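PDB 6DRU: glycosyl hydrolases family 31 family protein from Aspergillus niger, which hydrolyses terminal alpha-xylosidic linkages, releasing alpha-xylose from the non-reducing terminal glucose of xyloglucan oligosaccharides. Local coordinates for residues G486-T489 / D493-A496. Numbering follows the deposited sequence.
With XYS (alpha-D-xylopyranose), chain N; NAG (2-acetamido-2-deoxy-beta-D-glucopyranose), chain E.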
loop_
_atom_site.group_PDB
_atom_site.type_symbol
_atom_site.label_atom_id
_atom_site.label_comp_id
_atom_site.label_asym_id
_atom_site.label_seq_id
_atom_site.Cartn_x
_atom_site.Cartn_y
_atom_site.Cartn_z
ATOM N N GLY A 486 32.517 12.097 8.144
ATOM C CA GLY A 486 31.504 12.112 9.183
ATOM C C GLY A 486 32.049 11.819 10.572
ATOM O O GLY A 486 33.252 11.907 10.845
ATOM N N ASP A 487 31.129 11.452 11.462
ATOM C CA ASP A 487 31.443 11.273 12.876
ATOM C C ASP A 487 32.153 9.942 13.100
ATOM O O ASP A 487 31.570 8.873 12.884
ATOM C CB ASP A 487 30.170 11.347 13.711
ATOM C CG ASP A 487 29.557 12.730 13.713
ATOM O OD1 ASP A 487 30.185 13.655 13.156
ATOM O OD2 ASP A 487 28.450 12.892 14.267
ATOM N N THR A 488 33.405 10.009 13.542
ATOM C CA THR A 488 34.219 8.836 13.808
ATOM C C THR A 488 34.709 8.868 15.250
ATOM O O THR A 488 34.784 9.927 15.878
ATOM C CB THR A 488 35.414 8.763 12.849
ATOM O OG1 THR A 488 35.994 10.063 12.701
ATOM C CG2 THR A 488 34.966 8.262 11.487
ATOM N N THR A 489 35.044 7.692 15.773
ATOM C CA THR A 489 35.580 7.584 17.122
ATOM C C THR A 489 37.089 7.804 17.115
ATOM O O THR A 489 37.787 7.429 16.171
ATOM C CB THR A 489 35.255 6.221 17.736
ATOM O OG1 THR A 489 35.514 5.188 16.778
ATOM C CG2 THR A 489 33.795 6.162 18.159
ATOM N N ASP A 493 41.847 1.990 15.676
ATOM C CA ASP A 493 41.210 1.217 14.616
ATOM C C ASP A 493 40.479 2.116 13.627
ATOM O O ASP A 493 40.425 1.807 12.430
ATOM C CB ASP A 493 40.247 0.193 15.217
ATOM C CG ASP A 493 39.652 -0.733 14.172
ATOM O OD1 ASP A 493 40.394 -1.173 13.267
ATOM O OD2 ASP A 493 38.440 -1.025 14.257
ATOM N N THR A 494 39.919 3.231 14.102
ATOM C CA THR A 494 39.194 4.133 13.216
ATOM C C THR A 494 40.117 4.751 12.174
ATOM O O THR A 494 39.740 4.895 11.005
ATOM C CB THR A 494 38.502 5.223 14.032
ATOM O OG1 THR A 494 37.517 4.633 14.888
ATOM C CG2 THR A 494 37.835 6.229 13.121
ATOM N N LEU A 495 41.333 5.120 12.577
ATOM C CA LEU A 495 42.264 5.726 11.632
ATOM C C LEU A 495 42.580 4.783 10.478
ATOM O O LEU A 495 42.761 5.233 9.341
ATOM C CB LEU A 495 43.544 6.139 12.360
ATOM C CG LEU A 495 44.773 6.473 11.514
ATOM C CD1 LEU A 495 44.566 7.775 10.769
ATOM C CD2 LEU A 495 46.012 6.546 12.387
ATOM N N ALA A 496 42.624 3.475 10.744
ATOM C CA ALA A 496 42.918 2.513 9.688
ATOM C C ALA A 496 41.757 2.356 8.713
ATOM O O ALA A 496 41.981 2.129 7.517
ATOM C CB ALA A 496 43.280 1.159 10.299
HETATM C C1 XYS N . 27.808 16.698 13.412
HETATM C C2 XYS N . 29.032 16.840 12.536
HETATM C C3 XYS N . 30.176 17.371 13.369
HETATM C C4 XYS N . 29.747 18.640 14.074
HETATM C C5 XYS N . 28.453 18.388 14.817
HETATM O O1 XYS N . 28.094 15.818 14.473
HETATM O O2 XYS N . 29.373 15.588 11.993
HETATM O O3 XYS N . 31.282 17.643 12.540
HETATM O O4 XYS N . 30.744 19.026 14.989
HETATM O O5 XYS N . 27.452 17.964 13.918
HETATM C C1 NAG E . 40.476 -5.096 12.549
HETATM C C2 NAG E . 39.435 -6.150 12.866
HETATM C C3 NAG E . 38.504 -5.724 13.940
HETATM C C4 NAG E . 39.259 -5.179 15.133
HETATM C C5 NAG E . 40.244 -4.122 14.689
HETATM C C6 NAG E . 41.047 -3.638 15.878
HETATM C C7 NAG E . 38.810 -7.690 11.044
HETATM C C8 NAG E . 38.004 -7.978 9.795
HETATM N N2 NAG E . 38.687 -6.434 11.691
HETATM O O3 NAG E . 37.685 -6.813 14.300
HETATM O O4 NAG E . 38.345 -4.606 16.036
HETATM O O5 NAG E . 41.111 -4.668 13.728
HETATM O O6 NAG E . 41.740 -4.724 16.452
HETATM O O7 NAG E . 39.564 -8.531 11.491
#
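Thr494, near the start of helix 492-508, touches the loop 486-489 with both branches of its side chain: the hydroxyl meets that of Thr489, while the methyl packs on Thr488 and also approaches the Thr489 carbonyl. Its OG1 lies 2.8 Å from Thr489 OG1, a hydrogen bond in which either hydroxyl could be the donor; the two side chains meet at about a right angle. With chi1 at -64°, Thr494 OG1 sits beside the backbone N and CG2 opposite it, and this methyl is directed toward Thr488, whose CB lies 3.5 Å from Thr494 CG2. Thr494 CG2 is also 3.3 Å from Thr489 O.

The evidence for a tight side is the burial of Thr488 and Thr494: Trp544 of helix 535-548 touches Thr494, Gln156 touches Thr488, and backbone hydrogen bonds tie Thr488 to Phe520 and Glu521. Thr489 is the partly exposed member of the contact, and Leu118 of a second subunit packs on it. One residue before Thr494, Asp493 is also partly exposed and faces sugar instead of the loop, its OD1 3.3 Å from C5 of the N-acetylglucosamine of a protein-attached glycan.

At the other end of the loop, Asp487 makes no contact with the helix. Its carboxylate reaches the bound xylose, OD2 accepting a hydrogen bond from O1 at 3.0 Å, while Asn173 OD1 accepts from the backbone N of Asp487. Asp285, Arg470 and His557 also hydrogen-bond the sugar. The threonine contact joins a beta-to-alpha loop, following strand 481-484, to the helix it leads into, as expected of the family 31 TIM barrel; this is the loop that carries Asp487, the proton donor.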